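Local coordinates for protein tRNA(Ile2) 2-agmatinylcytidine synthetase TiaS (PDB 5XOB) that catalyses the ATP-dependent attachment of agmatine to the wobble cytidine of an isoleucine tRNA, giving 2-agmatinylcytidine and switching the codon read from AUG to AUA, at residues Val212-Arg217 with Val231-Val236; Tyr175-Phe180 with Asp200-Ile205. All coordinates share one frame; numbering follows the deposited sequence.

Contact 1: residues Val212-Arg217 with Val231-Val236; sequences VLYGIR and VKTEPV
A beta-alpha-beta crossover, strand 212-218, helix 221-230 and strand 239-244, brings L213 and Y214 of an edge strand against the loop 231-236 that leads out of the helix. L213 and Y214 together face A162 on strand 157-163 as a classic beta bulge, and both point at the loop. L213 does so chiefly through CD1, which lies 3.5 Å from both T233 OG1 and E234 O and reaches V236 CG2 at 4.1 Å. The aliphatic part of E234 is a further contact, its CG 4.0 Å from L213 CD1. The carboxylate beyond is engaged elsewhere, by the backbone N of E174 and in a salt bridge to R164. Y214 carries its ring between its own N and carbonyl carbon (chi1 65°), which brings CE1 to two methyls, T233 CG2 at 3.8 Å and V231 CG1 at 3.9 Å. Both methyls approach the ring obliquely, the T233 side chain at about a right angle to that of Y214. T233 is thus split by polarity: CG2 serves the ring, while OG1 donates to the carbonyl O of E234 at 2.7 Å, tilted 29° from the carbonyl plane. The bond, to the very next residue, probably helps hold the threonine's rotation. The 267 Å² buried comes mostly from methyl and ring contacts, with one leucine methyl against a hydrogen-bonded hydroxyl-carbonyl pair. The two parallel strands of the crossover flank strand 157-163, consistent with the RRM-like, alpha+beta fold of the FLD family.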
loop_
_atom_site.group_PDB
_atom_site.type_symbol
_atom_site.label_atom_id
_atom_site.label_comp_id
_atom_site.label_asym_id
_atom_site.label_seq_id
_atom_site.Cartn_x
_atom_site.Cartn_y
_atom_site.Cartn_z
ATOM N N VAL A 212 -4.775 -2.979 18.616
ATOM C CA VAL A 212 -5.790 -3.050 17.579
ATOM C C VAL A 212 -6.385 -4.448 17.513
ATOM O O VAL A 212 -5.654 -5.438 17.415
ATOM C CB VAL A 212 -5.228 -2.674 16.198
ATOM C CG1 VAL A 212 -6.266 -2.925 15.104
ATOM C CG2 VAL A 212 -4.803 -1.215 16.199
ATOM N N LEU A 213 -7.713 -4.507 17.566
ATOM C CA LEU A 213 -8.451 -5.744 17.346
ATOM C C LEU A 213 -8.566 -5.958 15.842
ATOM O O LEU A 213 -8.132 -6.981 15.308
ATOM C CB LEU A 213 -9.853 -5.659 17.965
ATOM C CG LEU A 213 -10.462 -6.949 18.533
ATOM C CD1 LEU A 213 -11.981 -6.832 18.488
ATOM C CD2 LEU A 213 -10.001 -8.232 17.842
ATOM N N TYR A 214 -9.170 -4.977 15.173
ATOM C CA TYR A 214 -9.291 -4.971 13.725
ATOM C C TYR A 214 -9.393 -3.536 13.224
ATOM O O TYR A 214 -9.750 -2.627 13.976
ATOM C CB TYR A 214 -10.514 -5.775 13.258
ATOM C CG TYR A 214 -11.864 -5.215 13.685
ATOM C CD1 TYR A 214 -12.611 -5.843 14.675
ATOM C CD2 TYR A 214 -12.402 -4.071 13.091
ATOM C CE1 TYR A 214 -13.853 -5.351 15.069
ATOM C CE2 TYR A 214 -13.641 -3.564 13.487
ATOM C CZ TYR A 214 -14.364 -4.213 14.478
ATOM O OH TYR A 214 -15.594 -3.739 14.888
ATOM N N GLY A 215 -9.077 -3.350 11.945
ATOM C CA GLY A 215 -9.271 -2.077 11.260
ATOM C C GLY A 215 -9.938 -2.296 9.914
ATOM O O GLY A 215 -9.424 -3.033 9.074
ATOM N N ILE A 216 -11.071 -1.642 9.698
ATOM C CA ILE A 216 -11.836 -1.846 8.481
ATOM C C ILE A 216 -11.733 -0.638 7.545
ATOM O O ILE A 216 -12.106 0.474 7.915
ATOM C CB ILE A 216 -13.293 -2.186 8.840
ATOM C CG1 ILE A 216 -13.315 -3.559 9.518
ATOM C CG2 ILE A 216 -14.191 -2.198 7.604
ATOM C CD1 ILE A 216 -14.611 -3.885 10.216
ATOM N N ARG A 217 -11.214 -0.879 6.338
ATOM C CA ARG A 217 -11.077 0.152 5.306
ATOM C C ARG A 217 -12.374 0.321 4.534
ATOM O O ARG A 217 -13.048 -0.660 4.230
ATOM C CB ARG A 217 -9.958 -0.211 4.321
ATOM C CG ARG A 217 -8.620 0.427 4.645
ATOM C CD ARG A 217 -7.493 -0.104 3.771
ATOM N NE ARG A 217 -6.199 0.150 4.407
ATOM C CZ ARG A 217 -5.555 -0.692 5.214
ATOM N NH1 ARG A 217 -6.042 -1.899 5.502
ATOM N NH2 ARG A 217 -4.397 -0.323 5.737
ATOM N N VAL A 231 -19.950 -7.770 12.305
ATOM C CA VAL A 231 -18.727 -8.498 12.589
ATOM C C VAL A 231 -18.770 -9.091 14.011
ATOM O O VAL A 231 -19.256 -8.443 14.939
ATOM C CB VAL A 231 -17.522 -7.558 12.339
ATOM C CG1 VAL A 231 -16.409 -7.760 13.351
ATOM C CG2 VAL A 231 -17.020 -7.739 10.915
ATOM N N LYS A 232 -18.278 -10.321 14.173
ATOM C CA LYS A 232 -18.317 -11.004 15.473
ATOM C C LYS A 232 -16.915 -11.142 16.041
ATOM O O LYS A 232 -16.088 -11.885 15.514
ATOM C CB LYS A 232 -18.952 -12.403 15.378
ATOM C CG LYS A 232 -20.315 -12.498 14.700
ATOM C CD LYS A 232 -21.335 -11.532 15.285
ATOM C CE LYS A 232 -22.410 -11.164 14.272
ATOM N NZ LYS A 232 -22.824 -9.739 14.422
ATOM N N THR A 233 -16.664 -10.430 17.133
ATOM C CA THR A 233 -15.364 -10.438 17.778
ATOM C C THR A 233 -15.500 -10.483 19.284
ATOM O O THR A 233 -16.589 -10.279 19.833
ATOM C CB THR A 233 -14.567 -9.162 17.436
ATOM O OG1 THR A 233 -15.278 -8.004 17.899
ATOM C CG2 THR A 233 -14.345 -9.056 15.943
ATOM N N GLU A 234 -14.377 -10.741 19.947
ATOM C CA GLU A 234 -14.241 -10.391 21.342
ATOM C C GLU A 234 -14.613 -8.914 21.489
ATOM O O GLU A 234 -14.530 -8.145 20.527
ATOM C CB GLU A 234 -12.809 -10.615 21.820
ATOM C CG GLU A 234 -11.807 -9.581 21.322
ATOM C CD GLU A 234 -10.381 -9.909 21.723
ATOM O OE1 GLU A 234 -9.931 -11.054 21.501
ATOM O OE2 GLU A 234 -9.705 -9.015 22.259
ATOM N N PRO A 235 -15.025 -8.510 22.694
ATOM C CA PRO A 235 -15.513 -7.143 22.900
ATOM C C PRO A 235 -14.557 -6.014 22.462
ATOM O O PRO A 235 -13.326 -6.105 22.625
ATOM C CB PRO A 235 -15.759 -7.082 24.412
ATOM C CG PRO A 235 -16.000 -8.497 24.812
ATOM C CD PRO A 235 -15.146 -9.335 23.910
ATOM N N VAL A 236 -15.165 -4.966 21.909
ATOM C CA VAL A 236 -14.472 -3.768 21.466
ATOM C C VAL A 236 -14.530 -2.719 22.556
ATOM O O VAL A 236 -15.610 -2.328 23.009
ATOM C CB VAL A 236 -15.133 -3.177 20.210
ATOM C CG1 VAL A 236 -14.506 -1.835 19.836
ATOM C CG2 VAL A 236 -15.031 -4.161 19.056
#

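Contact 2: residues Tyr175-Phe180 with Asp200-Ile205; sequences YDEESF and DVVVCI
The N-capped start of helix 177-187 has an aromatic ring on each side of its cap in sequence, Y175 before it and F180 in the first turn, and both pack on I205, in the loop that follows the short strand 201-202. I205 CD1 is the shared atom. It sits over the centre of the Y175 ring, 3.6 Å from the centroid and 10° off the normal, and over one face of F180, offset toward the rim, 3.6 Å from CZ; both are CH-pi contacts. The extended outer chain of I205 (chi2 178°) carries this methyl forward to the two rings. Around F180 the approach is otherwise oblique: C204 SG lies 3.7 Å from CD1 in a sulfur-aromatic contact, and V202 CG1 comes within 4.1 Å of CG. D176 is the N-cap, its OD1 accepting from S179 N at 2.7 Å with an N-H...O angle of 161°, on the anti side of the carboxylate. F180 also touches V231 and T233 of the neighbouring loop. Without the ring of Y175, as with an alanine here, the I205 methyl would probably lose the face it is centred on, and a gap would open beside I205. Dispersion, CH-pi and sulfur-aromatic terms make up the contact between the segments, which has no directional bond; the hydrogen bonds of the helix start lie within 175-180, and others run to neighbouring parts of the chain.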
loop_
_atom_site.group_PDB
_atom_site.type_symbol
_atom_site.label_atom_id
_atom_site.label_comp_id
_atom_site.label_asym_id
_atom_site.label_seq_id
_atom_site.Cartn_x
_atom_site.Cartn_y
_atom_site.Cartn_z
ATOM N N TYR A 175 -12.563 -14.095 17.369
ATOM C CA TYR A 175 -13.461 -13.543 16.356
ATOM C C TYR A 175 -14.013 -14.637 15.438
ATOM O O TYR A 175 -13.370 -15.672 15.218
ATOM C CB TYR A 175 -12.728 -12.494 15.508
ATOM C CG TYR A 175 -11.547 -13.057 14.742
ATOM C CD1 TYR A 175 -11.700 -13.550 13.444
ATOM C CD2 TYR A 175 -10.278 -13.114 15.320
ATOM C CE1 TYR A 175 -10.624 -14.077 12.746
ATOM C CE2 TYR A 175 -9.195 -13.639 14.628
ATOM C CZ TYR A 175 -9.375 -14.119 13.342
ATOM O OH TYR A 175 -8.311 -14.637 12.644
ATOM N N ASP A 176 -15.199 -14.389 14.896
ATOM C CA ASP A 176 -15.815 -15.287 13.928
ATOM C C ASP A 176 -15.315 -14.912 12.534
ATOM O O ASP A 176 -15.653 -13.852 12.013
ATOM C CB ASP A 176 -17.344 -15.184 14.015
ATOM C CG ASP A 176 -18.064 -16.170 13.105
ATOM O OD1 ASP A 176 -18.012 -15.995 11.871
ATOM O OD2 ASP A 176 -18.709 -17.103 13.627
ATOM N N GLU A 177 -14.498 -15.785 11.949
ATOM C CA GLU A 177 -14.010 -15.617 10.579
ATOM C C GLU A 177 -15.110 -15.346 9.563
ATOM O O GLU A 177 -15.040 -14.383 8.798
ATOM C CB GLU A 177 -13.253 -16.864 10.126
ATOM C CG GLU A 177 -11.746 -16.712 10.151
ATOM C CD GLU A 177 -11.021 -17.975 9.728
ATOM O OE1 GLU A 177 -11.619 -18.813 9.016
ATOM O OE2 GLU A 177 -9.842 -18.130 10.108
ATOM N N GLU A 178 -16.112 -16.220 9.545
ATOM C CA GLU A 178 -17.188 -16.131 8.565
ATOM C C GLU A 178 -17.834 -14.753 8.622
ATOM O O GLU A 178 -18.143 -14.156 7.593
ATOM C CB GLU A 178 -18.230 -17.237 8.808
ATOM C CG GLU A 178 -19.203 -17.468 7.657
ATOM C CD GLU A 178 -18.513 -17.771 6.332
ATOM O OE1 GLU A 178 -19.124 -17.502 5.272
ATOM O OE2 GLU A 178 -17.361 -18.269 6.341
ATOM N N SER A 179 -18.012 -14.258 9.842
ATOM C CA SER A 179 -18.478 -12.899 10.099
ATOM C C SER A 179 -17.902 -11.857 9.136
ATOM O O SER A 179 -18.626 -10.985 8.652
ATOM C CB SER A 179 -18.098 -12.501 11.519
ATOM O OG SER A 179 -18.887 -11.427 11.948
ATOM N N PHE A 180 -16.600 -11.952 8.872
ATOM C CA PHE A 180 -15.887 -10.954 8.064
ATOM C C PHE A 180 -16.028 -11.167 6.555
ATOM O O PHE A 180 -16.186 -10.199 5.797
ATOM C CB PHE A 180 -14.409 -10.935 8.452
ATOM C CG PHE A 180 -14.159 -10.384 9.825
ATOM C CD1 PHE A 180 -13.817 -9.045 10.000
ATOM C CD2 PHE A 180 -14.278 -11.195 10.943
ATOM C CE1 PHE A 180 -13.592 -8.532 11.268
ATOM C CE2 PHE A 180 -14.053 -10.691 12.211
ATOM C CZ PHE A 180 -13.711 -9.356 12.376
ATOM N N ASP A 200 -7.926 -17.157 1.485
ATOM C CA ASP A 200 -8.650 -17.475 2.718
ATOM C C ASP A 200 -7.981 -16.841 3.934
ATOM O O ASP A 200 -7.567 -17.526 4.870
ATOM C CB ASP A 200 -8.805 -18.998 2.888
ATOM C CG ASP A 200 -10.129 -19.390 3.544
ATOM O OD1 ASP A 200 -11.110 -18.614 3.471
ATOM O OD2 ASP A 200 -10.195 -20.493 4.125
ATOM N N VAL A 201 -7.874 -15.519 3.897
ATOM C CA VAL A 201 -7.249 -14.764 4.969
ATOM C C VAL A 201 -8.100 -13.552 5.302
ATOM O O VAL A 201 -8.563 -12.851 4.399
ATOM C CB VAL A 201 -5.847 -14.277 4.557
ATOM C CG1 VAL A 201 -5.261 -13.356 5.619
ATOM C CG2 VAL A 201 -4.919 -15.457 4.308
ATOM N N VAL A 202 -8.316 -13.313 6.594
ATOM C CA VAL A 202 -8.867 -12.038 7.044
ATOM C C VAL A 202 -7.709 -11.071 7.222
ATOM O O VAL A 202 -6.869 -11.228 8.113
ATOM C CB VAL A 202 -9.655 -12.135 8.359
ATOM C CG1 VAL A 202 -10.203 -10.764 8.746
ATOM C CG2 VAL A 202 -10.789 -13.139 8.225
ATOM N N VAL A 203 -7.699 -10.058 6.369
ATOM C CA VAL A 203 -6.596 -9.126 6.271
ATOM C C VAL A 203 -6.721 -8.033 7.332
ATOM O O VAL A 203 -5.708 -7.545 7.844
ATOM C CB VAL A 203 -6.559 -8.496 4.860
ATOM C CG1 VAL A 203 -5.373 -7.553 4.704
ATOM C CG2 VAL A 203 -6.501 -9.583 3.796
ATOM N N CYS A 204 -7.953 -7.661 7.678
ATOM C CA CYS A 204 -8.172 -6.518 8.568
ATOM C C CYS A 204 -7.839 -6.804 10.038
ATOM O O CYS A 204 -8.017 -5.943 10.890
ATOM C CB CYS A 204 -9.604 -5.972 8.424
ATOM S SG CYS A 204 -10.959 -7.139 8.687
ATOM N N ILE A 205 -7.336 -7.999 10.325
ATOM C CA ILE A 205 -7.048 -8.412 11.691
ATOM C C ILE A 205 -5.565 -8.684 11.841
ATOM O O ILE A 205 -5.057 -9.660 11.288
ATOM C CB ILE A 205 -7.873 -9.655 12.055
ATOM C CG1 ILE A 205 -9.338 -9.224 12.202
ATOM C CG2 ILE A 205 -7.343 -10.318 13.324
ATOM C CD1 ILE A 205 -10.303 -10.345 12.504
#

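Contacts 1 and 2 lie in one FLD domain, their centres about 10 Å apart, and close in series along the chain. Contact 1 is the more buried, with four of seven touching residues buried, and attaches a loop to an edge strand of the large sheet. In contact 2 only two of six are buried and E177 is exposed, as a helix start meets the segment around the small hairpin strand 201-202. Backbone stitches them together: D176 N lies 2.7 Å from K232 O, and G215 N lies 3.0 Å from C204 O, both probable hydrogen bonds. Aliphatic groups meet a tyrosine obliquely in contact 1; one methyl meets two ring faces in contact 2.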